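Local coordinates for protein orotidine 5'-phosphate decarboxylase (Methanocaldococcus jannaschii, PDB 4LUI) that probably catalyses the decarboxylation of orotidine 5'-monophosphate to uridine 5'-monophosphate, the last step of de novo UMP biosynthesis, as a homodimeric TIM-barrel enzyme, at residues V128-E133 and S151-K156; D160-P165 and L181-P186. One frame throughout, in Å; residues are numbered along the deposited sequence.

Both contacts belong to the TIM barrel, in successive beta-alpha-beta units that have strand 161-163 in common. Interaction 1 packs strand 127-131 and the loop after it against helix 147-157, which leads into strand 161-163. Interaction 2 pairs that strand with the next one, 183-186. The two meet through backbone bonds between strands 127-131 and 161-163, such as Val163 N to Met130 O. Interaction 1 lies between the barrel wall and helix 147-157, and all its touching residues are buried; it has no hydrogen bond across. Interaction 2 lies nearer the centre of the chain, is partly buried and rests on a ladder of hydrogen bonds. It also reaches a predicted substrate-site residue, Pro186.

Interaction 1: residues V128-E133 and S151-K156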
loop_
_atom_site.group_PDB
_atom_site.type_symbol
_atom_site.label_atom_id
_atom_site.label_comp_id
_atom_site.label_asym_id
_atom_site.label_seq_id
_atom_site.Cartn_x
_atom_site.Cartn_y
_atom_site.Cartn_z
ATOM N N VAL B 128 -5.789 13.421 -5.335
ATOM C CA VAL B 128 -4.675 12.747 -4.663
ATOM C C VAL B 128 -4.554 13.285 -3.233
ATOM O O VAL B 128 -4.560 14.491 -3.007
ATOM C CB VAL B 128 -3.369 12.986 -5.414
ATOM C CG1 VAL B 128 -2.189 12.295 -4.706
ATOM C CG2 VAL B 128 -3.504 12.506 -6.830
ATOM N N ILE B 129 -4.457 12.376 -2.275
ATOM C CA ILE B 129 -4.484 12.723 -0.870
ATOM C C ILE B 129 -3.226 12.120 -0.253
ATOM O O ILE B 129 -2.961 10.937 -0.431
ATOM C CB ILE B 129 -5.736 12.109 -0.215
ATOM C CG1 ILE B 129 -7.012 12.729 -0.817
ATOM C CG2 ILE B 129 -5.693 12.252 1.292
ATOM C CD1 ILE B 129 -8.255 11.861 -0.668
ATOM N N MET B 130 -2.431 12.922 0.441
ATOM C CA MET B 130 -1.167 12.410 0.981
ATOM C C MET B 130 -1.247 12.127 2.476
ATOM O O MET B 130 -1.698 12.979 3.250
ATOM C CB MET B 130 -0.030 13.415 0.738
ATOM C CG MET B 130 1.319 12.907 1.265
ATOM S SD MET B 130 2.601 14.178 1.279
ATOM C CE MET B 130 2.551 14.649 -0.439
ATOM N N VAL B 131 -0.786 10.946 2.888
ATOM C CA VAL B 131 -0.601 10.685 4.308
ATOM C C VAL B 131 0.616 11.456 4.787
ATOM O O VAL B 131 1.727 11.212 4.314
ATOM C CB VAL B 131 -0.303 9.207 4.574
ATOM C CG1 VAL B 131 -0.091 8.984 6.071
ATOM C CG2 VAL B 131 -1.432 8.341 4.080
ATOM N N THR B 132 0.425 12.372 5.731
ATOM C CA THR B 132 1.564 13.111 6.275
ATOM C C THR B 132 1.924 12.676 7.690
ATOM O O THR B 132 3.009 12.991 8.182
ATOM C CB THR B 132 1.332 14.638 6.306
ATOM O OG1 THR B 132 0.262 14.946 7.210
ATOM C CG2 THR B 132 1.023 15.191 4.896
ATOM N N GLU B 133 1.018 11.967 8.354
ATOM C CA GLU B 133 1.189 11.679 9.777
ATOM C C GLU B 133 0.251 10.537 10.170
ATOM O O GLU B 133 -0.878 10.483 9.702
ATOM C CB GLU B 133 0.891 12.959 10.573
ATOM C CG GLU B 133 1.322 12.955 12.031
ATOM C CD GLU B 133 1.503 14.366 12.590
ATOM O OE1 GLU B 133 1.764 15.301 11.797
ATOM O OE2 GLU B 133 1.401 14.534 13.827
ATOM N N SER B 151 4.021 17.500 5.435
ATOM C CA SER B 151 2.976 18.492 5.211
ATOM C C SER B 151 3.493 19.637 4.330
ATOM O O SER B 151 2.743 20.193 3.526
ATOM C CB SER B 151 2.409 19.018 6.533
ATOM O OG SER B 151 3.431 19.535 7.361
ATOM N N GLU B 152 4.773 19.977 4.466
ATOM C CA GLU B 152 5.375 20.969 3.582
ATOM C C GLU B 152 5.406 20.443 2.146
ATOM O O GLU B 152 5.185 21.210 1.203
ATOM C CB GLU B 152 6.791 21.356 4.035
ATOM C CG GLU B 152 6.837 22.089 5.364
ATOM C CD GLU B 152 8.200 22.027 6.035
ATOM O OE1 GLU B 152 9.199 21.721 5.346
ATOM O OE2 GLU B 152 8.261 22.280 7.260
ATOM N N MET B 153 5.669 19.152 1.971
ATOM C CA MET B 153 5.702 18.612 0.619
ATOM C C MET B 153 4.297 18.539 0.019
ATOM O O MET B 153 4.117 18.765 -1.178
ATOM C CB MET B 153 6.385 17.248 0.576
ATOM C CG MET B 153 6.652 16.774 -0.830
ATOM S SD MET B 153 7.498 15.193 -0.866
ATOM C CE MET B 153 6.556 14.283 0.348
ATOM N N ALA B 154 3.308 18.237 0.854
ATOM C CA ALA B 154 1.917 18.233 0.405
ATOM C C ALA B 154 1.528 19.624 -0.119
ATOM O O ALA B 154 0.888 19.754 -1.167
ATOM C CB ALA B 154 0.998 17.824 1.540
ATOM N N LYS B 155 1.951 20.661 0.599
ATOM C CA LYS B 155 1.681 22.034 0.170
ATOM C C LYS B 155 2.397 22.373 -1.140
ATOM O O LYS B 155 1.803 22.969 -2.044
ATOM C CB LYS B 155 2.075 23.031 1.263
ATOM C CG LYS B 155 1.939 24.494 0.844
ATOM C CD LYS B 155 2.040 25.436 2.039
ATOM C CE LYS B 155 3.371 25.307 2.748
ATOM N NZ LYS B 155 3.405 26.053 4.049
ATOM N N LYS B 156 3.671 21.990 -1.234
ATOM C CA LYS B 156 4.480 22.259 -2.426
ATOM C C LYS B 156 3.881 21.612 -3.673
ATOM O O LYS B 156 3.758 22.257 -4.724
ATOM C CB LYS B 156 5.909 21.747 -2.219
ATOM C CG LYS B 156 6.803 21.894 -3.436
ATOM C CD LYS B 156 8.149 21.219 -3.215
ATOM C CE LYS B 156 9.017 21.329 -4.464
ATOM N NZ LYS B 156 10.340 20.663 -4.304
#
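Met130 and Ala154 form the middle of this contact, where a barrel strand meets the helix that follows it in the chain. Strand 127-131, helix 147-157 and strand 161-163 make one beta-alpha-beta unit of the TIM barrel. The contact is buried and small, at 202 Å².

The two methionines make one group of contacts. Met130 reaches out from the strand with CG anti to the backbone N (chi1 -179°). The chain then bends at chi3 (-56°) and lays its methyl on the helix backbone. Met130 CE is 3.7 Å from Ala154 CA. Met130 SD sits 4.0 Å from Ala154 CB. Met153 comes in from the helix and was modelled in two conformers. In one of them the two methionines cross at about a right angle, with Met153 CE 4.1 Å from Met130 SD. Met153 also packs on Gln141 of the second subunit, at the edge of the dimer interface.

The second group is the methyl of Thr132, in the loop just after the strand. Thr132 CG2 is 3.8 Å from Ser151 N and 4.3 Å from Ala154 CB. Thr132 therefore presents its carbon branch, not its hydroxyl, to the helix. Ser151 adds CB to this patch, 4.4 Å from Thr132 CG2. In the conformer described, one of two, the Ser151 hydroxyl bonds Asp148 O of its own helix.

Ala154 has a second neighbour on the barrel, Ile162 of strand 161-163, which Thr132 touches too. The small Ala154 thus packs against two adjacent strands.

No hydrogen bond or salt bridge crosses between the two segments. Methyls and a thioether do the work, which implies that helix 147-157 is seated here by apolar packing and shape, while the Ser151 hydroxyl, in that conformer, is satisfied within the helix.

Interaction 2: residues D160-P165 and L181-P186; sequences DAIVAP and LPVITP
Ile162 and Val183 face each other as neighbours on two parallel strands of the TIM barrel, 161-163 and 183-186. Helix 169-179 makes the crossover between them. The strand axes approach to 4.6 Å at an angle of 26°.

On the helix-facing side, Ile162 is the main bump. Its CG1 stands between the backbone N and the carbonyl carbon (chi1 58°) and packs on Val183 CG2 at 3.9 Å. Its other branch, CG2, meets Leu181 CD1. Ala164 CB extends the row to Val183 CG1. Ile175 and Ala179 of helix 169-179 close over Ile162.

On the other face, Ile184 runs its CD1 back to Ala161 CB, 4.0 Å away. The small alanine gives this long branch a shallow seat. Val163 CG2 rests beside Ile184 CB, and Ile129 of strand 127-131, the neighbour on the far side of strand 161-163, touches Ala161, Val163 and Ile184. At the start of the pair, the Pro182 ring lies against Asp160 O and Ala161 CB.

Three backbone bonds knit the strands: Ile162 N to Pro182 O, Ile184 N to Ile162 O (2.7 Å) and Ala164 N to Ile184 O (3.2 Å). Past the last of them a side chain takes over, just before Pro186, a predicted substrate-site residue: Thr185 OG1 donates to Ala164 O at 2.8 Å, tilted 27° from the carbonyl plane.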
loop_
_atom_site.group_PDB
_atom_site.type_symbol
_atom_site.label_atom_id
_atom_site.label_comp_id
_atom_site.label_asym_id
_atom_site.label_seq_id
_atom_site.Cartn_x
_atom_site.Cartn_y
_atom_site.Cartn_z
ATOM N N ASP B 160 -4.595 17.374 -3.133
ATOM C CA ASP B 160 -5.956 17.812 -2.846
ATOM C C ASP B 160 -6.285 17.857 -1.361
ATOM O O ASP B 160 -7.128 18.657 -0.937
ATOM C CB ASP B 160 -6.959 16.923 -3.581
ATOM C CG ASP B 160 -6.802 17.003 -5.074
ATOM O OD1 ASP B 160 -7.463 17.863 -5.694
ATOM O OD2 ASP B 160 -5.995 16.233 -5.624
ATOM N N ALA B 161 -5.645 16.984 -0.582
ATOM C CA ALA B 161 -5.901 16.899 0.852
ATOM C C ALA B 161 -4.806 16.094 1.523
ATOM O O ALA B 161 -4.021 15.423 0.852
ATOM C CB ALA B 161 -7.261 16.241 1.125
ATOM N N ILE B 162 -4.763 16.149 2.849
ATOM C CA ILE B 162 -3.850 15.290 3.598
ATOM C C ILE B 162 -4.613 14.470 4.628
ATOM O O ILE B 162 -5.724 14.837 5.055
ATOM C CB ILE B 162 -2.752 16.107 4.306
ATOM C CG1 ILE B 162 -3.365 17.131 5.256
ATOM C CG2 ILE B 162 -1.878 16.822 3.285
ATOM C CD1 ILE B 162 -2.325 17.856 6.093
ATOM N N VAL B 163 -3.997 13.360 5.027
ATOM C CA VAL B 163 -4.523 12.493 6.076
ATOM C C VAL B 163 -3.590 12.642 7.269
ATOM O O VAL B 163 -2.381 12.509 7.129
ATOM C CB VAL B 163 -4.520 11.026 5.625
ATOM C CG1 VAL B 163 -4.813 10.107 6.800
ATOM C CG2 VAL B 163 -5.530 10.816 4.529
ATOM N N ALA B 164 -4.157 12.947 8.431
ATOM C CA ALA B 164 -3.372 13.143 9.644
ATOM C C ALA B 164 -4.262 12.875 10.856
ATOM O O ALA B 164 -5.492 12.925 10.752
ATOM C CB ALA B 164 -2.793 14.560 9.688
ATOM N N PRO B 165 -3.652 12.543 12.001
ATOM C CA PRO B 165 -4.419 12.176 13.195
ATOM C C PRO B 165 -5.000 13.356 13.967
ATOM O O PRO B 165 -4.535 14.491 13.832
ATOM C CB PRO B 165 -3.375 11.471 14.077
ATOM C CG PRO B 165 -2.264 11.110 13.159
ATOM C CD PRO B 165 -2.224 12.217 12.161
ATOM N N LEU B 181 -4.061 22.896 3.520
ATOM C CA LEU B 181 -4.846 22.046 2.645
ATOM C C LEU B 181 -5.949 21.400 3.467
ATOM O O LEU B 181 -5.838 21.313 4.696
ATOM C CB LEU B 181 -3.961 20.930 2.073
ATOM C CG LEU B 181 -2.925 21.398 1.055
ATOM C CD1 LEU B 181 -1.921 20.302 0.790
ATOM C CD2 LEU B 181 -3.619 21.825 -0.232
ATOM N N PRO B 182 -7.010 20.922 2.797
ATOM C CA PRO B 182 -7.998 20.095 3.499
ATOM C C PRO B 182 -7.355 18.909 4.220
ATOM O O PRO B 182 -6.401 18.304 3.714
ATOM C CB PRO B 182 -8.893 19.594 2.365
ATOM C CG PRO B 182 -8.834 20.702 1.356
ATOM C CD PRO B 182 -7.396 21.155 1.395
ATOM N N VAL B 183 -7.885 18.591 5.397
ATOM C CA VAL B 183 -7.394 17.485 6.196
ATOM C C VAL B 183 -8.516 16.479 6.355
ATOM O O VAL B 183 -9.692 16.858 6.501
ATOM C CB VAL B 183 -6.954 17.964 7.591
ATOM C CG1 VAL B 183 -6.375 16.809 8.390
ATOM C CG2 VAL B 183 -5.920 19.056 7.455
ATOM N N ILE B 184 -8.136 15.207 6.299
ATOM C CA ILE B 184 -9.012 14.070 6.555
ATOM C C ILE B 184 -8.496 13.426 7.848
ATOM O O ILE B 184 -7.343 12.991 7.913
ATOM C CB ILE B 184 -8.921 13.077 5.398
ATOM C CG1 ILE B 184 -9.415 13.746 4.106
ATOM C CG2 ILE B 184 -9.718 11.826 5.694
ATOM C CD1 ILE B 184 -8.924 13.052 2.830
ATOM N N THR B 185 -9.332 13.401 8.879
ATOM C CA THR B 185 -8.874 13.029 10.218
ATOM C C THR B 185 -9.987 12.309 10.990
ATOM O O THR B 185 -11.167 12.517 10.720
ATOM C CB THR B 185 -8.402 14.291 10.981
ATOM O OG1 THR B 185 -7.652 13.911 12.141
ATOM C CG2 THR B 185 -9.575 15.162 11.410
ATOM N N PRO B 186 -9.632 11.443 11.951
ATOM C CA PRO B 186 -10.734 10.785 12.669
ATOM C C PRO B 186 -11.577 11.762 13.471
ATOM O O PRO B 186 -11.039 12.662 14.112
ATOM C CB PRO B 186 -10.005 9.832 13.622
ATOM C CG PRO B 186 -8.720 9.549 12.937
ATOM C CD PRO B 186 -8.326 10.856 12.294
#